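Side-chain contacts in Polyphosphate:AMP phosphotransferase (Meiothermus ruber H328, PDB 5O6M), which uses inorganic polyphosphate as phosphate donor to convert AMP to ADP and ADP to ATP, and also accepts other nucleoside mono- and diphosphates: residues E96-L99 / L104-V107; L129-K134 / Q143-H148. The protein carries 1 engineered substitution. One frame throughout, in Å; residues are numbered along the deposited sequence.

Contact 1: E96-L99 / L104-V107; sequences EQEL and LWRV. With ATP (adenosine-5'-triphosphate), chain X.
Glu98 on the short helix 96-99 and Arg106 on helix 105-108 bring their CA atoms to within 6.2 Å, and a water spans the backbones, donating to Glu98 O and accepting from Arg106 N. Beside it the two side chains cross at about a right angle and form a salt bridge, Arg106 NH1 to Glu98 OE1 at 3.1 Å. The N-H meets OE1 from above the carboxylate, 38° out of its plane. Glu98 reaches the arginine with CG anti to its carbonyl carbon (chi1 -65°) and the rest of the chain extended, and Arg106 CD lies 3.5 Å from Glu98 CD. The same OE1 accepts from Thr95 N, while Arg106 NH1 also bonds Gly92 O, so both charged ends have a second anchor. These bonds probably help orient the guanidinium, whose other terminal nitrogen, NH2, lies 3.1 Å from N7 of ATP, with N7 at its edge and in its plane; arginine suits the place because the planar guanidinium directs N-H groups outward toward carboxylate, carbonyl and base. Trp105 adds a looser edge contact, its CH2 lying 4.1 Å from Gln97 NE2, while its NE1 bonds Gln109 O of the second subunit. The arrangement belongs to the adenine end of the ATP pocket in this PPK2 kinase of the P-loop clan, built close to a subunit interface.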
loop_
_atom_site.group_PDB
_atom_site.type_symbol
_atom_site.label_atom_id
_atom_site.label_comp_id
_atom_site.label_asym_id
_atom_site.label_seq_id
_atom_site.Cartn_x
_atom_site.Cartn_y
_atom_site.Cartn_z
ATOM N N GLU D 96 -4.129 -13.821 -5.340
ATOM C CA GLU D 96 -4.609 -13.502 -6.683
ATOM C C GLU D 96 -4.362 -12.035 -7.009
ATOM O O GLU D 96 -4.030 -11.690 -8.150
ATOM C CB GLU D 96 -6.091 -13.849 -6.824
ATOM C CG GLU D 96 -6.559 -13.963 -8.279
ATOM C CD GLU D 96 -6.851 -12.623 -8.939
ATOM O OE1 GLU D 96 -7.257 -11.676 -8.233
ATOM O OE2 GLU D 96 -6.667 -12.521 -10.171
ATOM N N GLN D 97 -4.526 -11.158 -6.018
ATOM C CA GLN D 97 -4.206 -9.748 -6.206
ATOM C C GLN D 97 -2.746 -9.561 -6.614
ATOM O O GLN D 97 -2.436 -8.732 -7.481
ATOM C CB GLN D 97 -4.537 -8.972 -4.934
ATOM C CG GLN D 97 -4.490 -7.467 -5.095
ATOM C CD GLN D 97 -4.568 -6.742 -3.765
ATOM O OE1 GLN D 97 -5.271 -7.177 -2.852
ATOM N NE2 GLN D 97 -3.857 -5.622 -3.654
ATOM N N GLU D 98 -1.833 -10.323 -6.002
ATOM C CA GLU D 98 -0.420 -10.184 -6.331
ATOM C C GLU D 98 -0.082 -10.817 -7.676
ATOM O O GLU D 98 0.790 -10.310 -8.390
ATOM C CB GLU D 98 0.448 -10.791 -5.223
ATOM C CG GLU D 98 0.336 -10.064 -3.885
ATOM C CD GLU D 98 1.054 -10.773 -2.750
ATOM O OE1 GLU D 98 1.268 -11.999 -2.843
ATOM O OE2 GLU D 98 1.405 -10.098 -1.758
ATOM N N LEU D 99 -0.762 -11.906 -8.048
ATOM C CA LEU D 99 -0.530 -12.529 -9.349
ATOM C C LEU D 99 -1.081 -11.702 -10.505
ATOM O O LEU D 99 -0.676 -11.918 -11.653
ATOM C CB LEU D 99 -1.141 -13.931 -9.385
ATOM C CG LEU D 99 -0.487 -15.001 -8.505
ATOM C CD1 LEU D 99 -1.387 -16.226 -8.386
ATOM C CD2 LEU D 99 0.883 -15.389 -9.047
ATOM N N LEU D 104 7.448 -9.127 -9.715
ATOM C CA LEU D 104 8.276 -8.184 -8.971
ATOM C C LEU D 104 7.468 -7.082 -8.293
ATOM O O LEU D 104 8.022 -6.356 -7.459
ATOM C CB LEU D 104 9.330 -7.552 -9.888
ATOM C CG LEU D 104 10.534 -8.407 -10.285
ATOM C CD1 LEU D 104 11.546 -7.577 -11.053
ATOM C CD2 LEU D 104 11.183 -9.023 -9.058
ATOM N N TRP D 105 6.182 -6.945 -8.618
ATOM C CA TRP D 105 5.370 -5.883 -8.032
ATOM C C TRP D 105 5.334 -5.996 -6.510
ATOM O O TRP D 105 5.654 -5.039 -5.796
ATOM C CB TRP D 105 3.962 -5.943 -8.617
ATOM C CG TRP D 105 2.966 -4.944 -8.084
ATOM C CD1 TRP D 105 2.829 -3.638 -8.467
ATOM C CD2 TRP D 105 1.945 -5.182 -7.105
ATOM N NE1 TRP D 105 1.791 -3.049 -7.784
ATOM C CE2 TRP D 105 1.231 -3.976 -6.944
ATOM C CE3 TRP D 105 1.565 -6.297 -6.351
ATOM C CZ2 TRP D 105 0.165 -3.851 -6.054
ATOM C CZ3 TRP D 105 0.507 -6.171 -5.467
ATOM C CH2 TRP D 105 -0.182 -4.958 -5.327
ATOM N N ARG D 106 4.953 -7.163 -5.991
ATOM C CA ARG D 106 4.838 -7.322 -4.546
ATOM C C ARG D 106 6.187 -7.258 -3.840
ATOM O O ARG D 106 6.231 -6.962 -2.643
ATOM C CB ARG D 106 4.138 -8.639 -4.208
ATOM C CG ARG D 106 4.961 -9.876 -4.503
ATOM C CD ARG D 106 4.306 -11.103 -3.904
ATOM N NE ARG D 106 5.183 -12.268 -3.950
ATOM C CZ ARG D 106 4.975 -13.379 -3.253
ATOM N NH1 ARG D 106 3.913 -13.475 -2.463
ATOM N NH2 ARG D 106 5.826 -14.393 -3.348
ATOM N N VAL D 107 7.284 -7.547 -4.544
ATOM C CA VAL D 107 8.603 -7.480 -3.922
ATOM C C VAL D 107 9.136 -6.052 -3.935
ATOM O O VAL D 107 9.687 -5.573 -2.937
ATOM C CB VAL D 107 9.582 -8.450 -4.614
ATOM C CG1 VAL D 107 10.967 -8.318 -4.010
ATOM C CG2 VAL D 107 9.088 -9.880 -4.495
HETATM P PG ATP X . 8.451 -20.579 5.752
HETATM O O1G ATP X . 9.048 -19.390 5.048
HETATM O O2G ATP X . 8.914 -21.908 5.162
HETATM O O3G ATP X . 8.738 -20.583 7.260
HETATM P PB ATP X . 5.650 -20.220 6.528
HETATM O O1B ATP X . 4.835 -21.412 6.850
HETATM O O2B ATP X . 6.222 -19.449 7.719
HETATM O O3B ATP X . 6.869 -20.577 5.569
HETATM P PA ATP X . 4.995 -18.416 4.269
HETATM O O1A ATP X . 5.892 -17.256 4.445
HETATM O O2A ATP X . 3.580 -18.047 3.827
HETATM O O3A ATP X . 4.818 -19.183 5.654
HETATM O "O5'" ATP X . 5.559 -19.408 3.087
HETATM C "C5'" ATP X . 4.675 -20.363 2.465
HETATM C "C4'" ATP X . 5.176 -20.825 1.117
HETATM O "O4'" ATP X . 5.113 -19.763 0.139
HETATM C "C3'" ATP X . 6.611 -21.373 1.058
HETATM O "O3'" ATP X . 6.573 -22.778 0.837
HETATM C "C2'" ATP X . 7.232 -20.648 -0.150
HETATM O "O2'" ATP X . 7.998 -21.506 -0.989
HETATM C "C1'" ATP X . 5.982 -20.183 -0.886
HETATM N N9 ATP X . 6.191 -19.105 -1.846
HETATM C C8 ATP X . 6.889 -17.940 -1.671
HETATM N N7 ATP X . 6.999 -17.212 -2.756
HETATM C C5 ATP X . 6.320 -17.948 -3.715
HETATM C C6 ATP X . 6.082 -17.733 -5.087
HETATM N N6 ATP X . 6.565 -16.693 -5.772
HETATM N N1 ATP X . 5.356 -18.659 -5.750
HETATM C C2 ATP X . 4.916 -19.730 -5.084
HETATM N N3 ATP X . 5.092 -20.049 -3.800
HETATM C C4 ATP X . 5.806 -19.112 -3.167
HETATM O O HOH W 1 3.393 -9.422 -7.549
#

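Contact 2: L129-K134 / Q143-H148; sequences LVVRVK and QKRYRH. With ATP (adenosine-5'-triphosphate), chain X; PO4 (phosphate ion), chain Z.
Tyr146 receives a weak hydrogen bond from Arg132, NH1 to OH at 2.9 Å, bent to 127° at the hydrogen. The donor comes in at the edge of the phenol ring, and the guanidinium stands 80° to that ring. Arg132, extended from CG to NE, reaches past the hydroxyl to a phosphate ion, probably from the crystallisation liquor: NH2 bonds O2 at 3.1 Å, and NH1 makes a weak bond to O4. A leucine in its place would probably leave both the Tyr146 hydroxyl and the phosphate without this donor. On the ATP side of the same helix, Val131 CG1 packs 3.6 Å from Arg145 NH1, while its other methyl, CG2, lies 3.8 Å from N1 of ATP. Branching at CB lets one small residue serve both neighbours, CG1 standing anti to the backbone N (chi1 164°) and CG2 anti to the carbonyl carbon. Val130 CG1 adds a second methyl against the base, 3.6 Å from ATP C2.

Farther out, Arg145 is held by a salt bridge to Glu159 of the second subunit, a bond from NH1 to Asp127 O and a cation-pi contact with Tyr103. Helix 203-217 packs on the other pair, Ala212 against Arg132 and Glu216 against Tyr146. Val130 and Val131 of helix 130-133 line part of the adenine pocket, with Arg145 of helix 145-158 against Val131, in the nucleotide site of a PPK2 kinase.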
loop_
_atom_site.group_PDB
_atom_site.type_symbol
_atom_site.label_atom_id
_atom_site.label_comp_id
_atom_site.label_asym_id
_atom_site.label_seq_id
_atom_site.Cartn_x
_atom_site.Cartn_y
_atom_site.Cartn_z
ATOM N N LEU D 129 12.415 -20.390 -8.459
ATOM C CA LEU D 129 12.712 -21.557 -7.635
ATOM C C LEU D 129 11.504 -22.484 -7.596
ATOM O O LEU D 129 11.351 -23.345 -8.469
ATOM C CB LEU D 129 13.117 -21.136 -6.219
ATOM C CG LEU D 129 14.443 -20.385 -6.088
ATOM C CD1 LEU D 129 14.589 -19.808 -4.690
ATOM C CD2 LEU D 129 15.611 -21.311 -6.407
ATOM N N VAL D 130 10.638 -22.316 -6.596
ATOM C CA VAL D 130 9.418 -23.117 -6.546
ATOM C C VAL D 130 8.625 -22.955 -7.840
ATOM O O VAL D 130 7.986 -23.900 -8.314
ATOM C CB VAL D 130 8.578 -22.755 -5.306
ATOM C CG1 VAL D 130 8.165 -21.289 -5.343
ATOM C CG2 VAL D 130 7.358 -23.658 -5.217
ATOM N N VAL D 131 8.649 -21.754 -8.426
ATOM C CA VAL D 131 7.945 -21.530 -9.687
ATOM C C VAL D 131 8.549 -22.392 -10.789
ATOM O O VAL D 131 7.833 -22.931 -11.642
ATOM C CB VAL D 131 7.972 -20.035 -10.056
ATOM C CG1 VAL D 131 7.593 -19.839 -11.524
ATOM C CG2 VAL D 131 7.042 -19.248 -9.149
ATOM N N ARG D 132 9.876 -22.530 -10.795
ATOM C CA ARG D 132 10.542 -23.377 -11.779
ATOM C C ARG D 132 10.384 -24.859 -11.450
ATOM O O ARG D 132 10.037 -25.663 -12.322
ATOM C CB ARG D 132 12.019 -22.998 -11.871
ATOM C CG ARG D 132 12.941 -24.142 -12.273
ATOM C CD ARG D 132 14.336 -23.624 -12.579
ATOM N NE ARG D 132 15.330 -24.692 -12.628
ATOM C CZ ARG D 132 16.483 -24.610 -13.286
ATOM N NH1 ARG D 132 16.784 -23.515 -13.970
ATOM N NH2 ARG D 132 17.332 -25.629 -13.268
ATOM N N VAL D 133 10.631 -25.236 -10.194
ATOM C CA VAL D 133 10.633 -26.652 -9.827
ATOM C C VAL D 133 9.271 -27.280 -10.094
ATOM O O VAL D 133 9.178 -28.422 -10.559
ATOM C CB VAL D 133 11.057 -26.825 -8.357
ATOM C CG1 VAL D 133 10.691 -28.216 -7.864
ATOM C CG2 VAL D 133 12.549 -26.572 -8.205
ATOM N N LYS D 134 8.198 -26.552 -9.800
ATOM C CA LYS D 134 6.841 -27.048 -9.984
ATOM C C LYS D 134 6.196 -26.521 -11.257
ATOM O O LYS D 134 4.979 -26.652 -11.425
ATOM C CB LYS D 134 5.980 -26.701 -8.768
ATOM C CG LYS D 134 6.471 -27.340 -7.485
ATOM C CD LYS D 134 5.553 -27.028 -6.313
ATOM C CE LYS D 134 6.082 -27.650 -5.026
ATOM N NZ LYS D 134 5.356 -27.163 -3.820
ATOM N N GLN D 143 12.455 -18.572 -17.464
ATOM C CA GLN D 143 13.823 -18.450 -17.954
ATOM C C GLN D 143 14.200 -16.993 -18.189
ATOM O O GLN D 143 15.366 -16.618 -18.021
ATOM C CB GLN D 143 13.995 -19.267 -19.238
ATOM C CG GLN D 143 15.154 -18.830 -20.131
ATOM C CD GLN D 143 16.521 -19.093 -19.514
ATOM O OE1 GLN D 143 16.636 -19.776 -18.494
ATOM N NE2 GLN D 143 17.565 -18.548 -20.134
ATOM N N LYS D 144 13.230 -16.157 -18.567
ATOM C CA LYS D 144 13.523 -14.747 -18.783
ATOM C C LYS D 144 13.749 -14.002 -17.477
ATOM O O LYS D 144 14.240 -12.867 -17.497
ATOM C CB LYS D 144 12.402 -14.072 -19.569
ATOM C CG LYS D 144 12.015 -14.807 -20.834
ATOM C CD LYS D 144 11.797 -13.814 -21.960
ATOM C CE LYS D 144 11.175 -14.447 -23.183
ATOM N NZ LYS D 144 9.775 -14.847 -22.896
ATOM N N ARG D 145 13.387 -14.604 -16.345
ATOM C CA ARG D 145 13.402 -13.891 -15.078
ATOM C C ARG D 145 14.801 -13.710 -14.505
ATOM O O ARG D 145 15.006 -12.785 -13.716
ATOM C CB ARG D 145 12.498 -14.613 -14.079
ATOM C CG ARG D 145 11.038 -14.554 -14.505
ATOM C CD ARG D 145 10.114 -15.314 -13.580
ATOM N NE ARG D 145 8.721 -15.097 -13.966
ATOM C CZ ARG D 145 7.675 -15.591 -13.311
ATOM N NH1 ARG D 145 7.863 -16.338 -12.232
ATOM N NH2 ARG D 145 6.445 -15.337 -13.737
ATOM N N TYR D 146 15.772 -14.544 -14.887
ATOM C CA TYR D 146 17.141 -14.307 -14.434
ATOM C C TYR D 146 17.621 -12.942 -14.900
ATOM O O TYR D 146 18.266 -12.203 -14.148
ATOM C CB TYR D 146 18.073 -15.403 -14.951
ATOM C CG TYR D 146 17.671 -16.800 -14.535
ATOM C CD1 TYR D 146 17.739 -17.198 -13.205
ATOM C CD2 TYR D 146 17.208 -17.717 -15.472
ATOM C CE1 TYR D 146 17.366 -18.474 -12.825
ATOM C CE2 TYR D 146 16.833 -18.993 -15.100
ATOM C CZ TYR D 146 16.914 -19.367 -13.777
ATOM O OH TYR D 146 16.541 -20.638 -13.406
ATOM N N ARG D 147 17.290 -12.585 -16.140
ATOM C CA ARG D 147 17.629 -11.265 -16.655
ATOM C C ARG D 147 16.899 -10.173 -15.888
ATOM O O ARG D 147 17.517 -9.208 -15.421
ATOM C CB ARG D 147 17.281 -11.195 -18.142
ATOM C CG ARG D 147 17.240 -9.790 -18.693
ATOM C CD ARG D 147 18.326 -9.537 -19.699
ATOM N NE ARG D 147 17.939 -8.460 -20.601
ATOM C CZ ARG D 147 18.789 -7.783 -21.365
ATOM N NH1 ARG D 147 18.344 -6.810 -22.147
ATOM N NH2 ARG D 147 20.086 -8.069 -21.331
ATOM N N HIS D 148 15.579 -10.319 -15.737
ATOM C CA HIS D 148 14.787 -9.364 -14.969
ATOM C C HIS D 148 15.431 -9.065 -13.623
ATOM O O HIS D 148 15.519 -7.906 -13.201
ATOM C CB HIS D 148 13.376 -9.912 -14.748
ATOM C CG HIS D 148 12.654 -10.270 -16.007
ATOM N ND1 HIS D 148 11.517 -11.049 -16.010
ATOM C CD2 HIS D 148 12.897 -9.948 -17.299
ATOM C CE1 HIS D 148 11.093 -11.196 -17.253
ATOM N NE2 HIS D 148 11.913 -10.541 -18.054
HETATM P PG ATP X . 8.451 -20.579 5.752
HETATM O O1G ATP X . 9.048 -19.390 5.048
HETATM O O2G ATP X . 8.914 -21.908 5.162
HETATM O O3G ATP X . 8.738 -20.583 7.260
HETATM P PB ATP X . 5.650 -20.220 6.528
HETATM O O1B ATP X . 4.835 -21.412 6.850
HETATM O O2B ATP X . 6.222 -19.449 7.719
HETATM O O3B ATP X . 6.869 -20.577 5.569
HETATM P PA ATP X . 4.995 -18.416 4.269
HETATM O O1A ATP X . 5.892 -17.256 4.445
HETATM O O2A ATP X . 3.580 -18.047 3.827
HETATM O O3A ATP X . 4.818 -19.183 5.654
HETATM O "O5'" ATP X . 5.559 -19.408 3.087
HETATM C "C5'" ATP X . 4.675 -20.363 2.465
HETATM C "C4'" ATP X . 5.176 -20.825 1.117
HETATM O "O4'" ATP X . 5.113 -19.763 0.139
HETATM C "C3'" ATP X . 6.611 -21.373 1.058
HETATM O "O3'" ATP X . 6.573 -22.778 0.837
HETATM C "C2'" ATP X . 7.232 -20.648 -0.150
HETATM O "O2'" ATP X . 7.998 -21.506 -0.989
HETATM C "C1'" ATP X . 5.982 -20.183 -0.886
HETATM N N9 ATP X . 6.191 -19.105 -1.846
HETATM C C8 ATP X . 6.889 -17.940 -1.671
HETATM N N7 ATP X . 6.999 -17.212 -2.756
HETATM C C5 ATP X . 6.320 -17.948 -3.715
HETATM C C6 ATP X . 6.082 -17.733 -5.087
HETATM N N6 ATP X . 6.565 -16.693 -5.772
HETATM N N1 ATP X . 5.356 -18.659 -5.750
HETATM C C2 ATP X . 4.916 -19.730 -5.084
HETATM N N3 ATP X . 5.092 -20.049 -3.800
HETATM C C4 ATP X . 5.806 -19.112 -3.167
HETATM P P PO4 Z . 20.215 -24.816 -15.831
HETATM O O1 PO4 Z . 21.123 -24.730 -14.627
HETATM O O2 PO4 Z . 19.247 -25.963 -15.661
HETATM O O3 PO4 Z . 21.054 -25.047 -17.065
HETATM O O4 PO4 Z . 19.439 -23.527 -15.984
#

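In the fold
After helix 29-53, strand 57-64 and helix 70-77, the chain leaves strand 86-90, an outermost strand of the parallel sheet within this chain, and contact 1 closes the short loop between helices 96-99 and 105-108. It then returns through strand 117-121, and contact 2 closes a wider excursion that includes helix 139-142, tying helix 130-133 to helix 145-158, which leads into strand 161-169. The contacts follow in series, neither nested nor crossed, with centres about 15 Å apart and no direct touch. They are related through ATP, whose base is approached by both, and through Tyr103 in the loop closed by contact 1, which meets Arg145 and His148 of contact 2. Both also reach the second subunit.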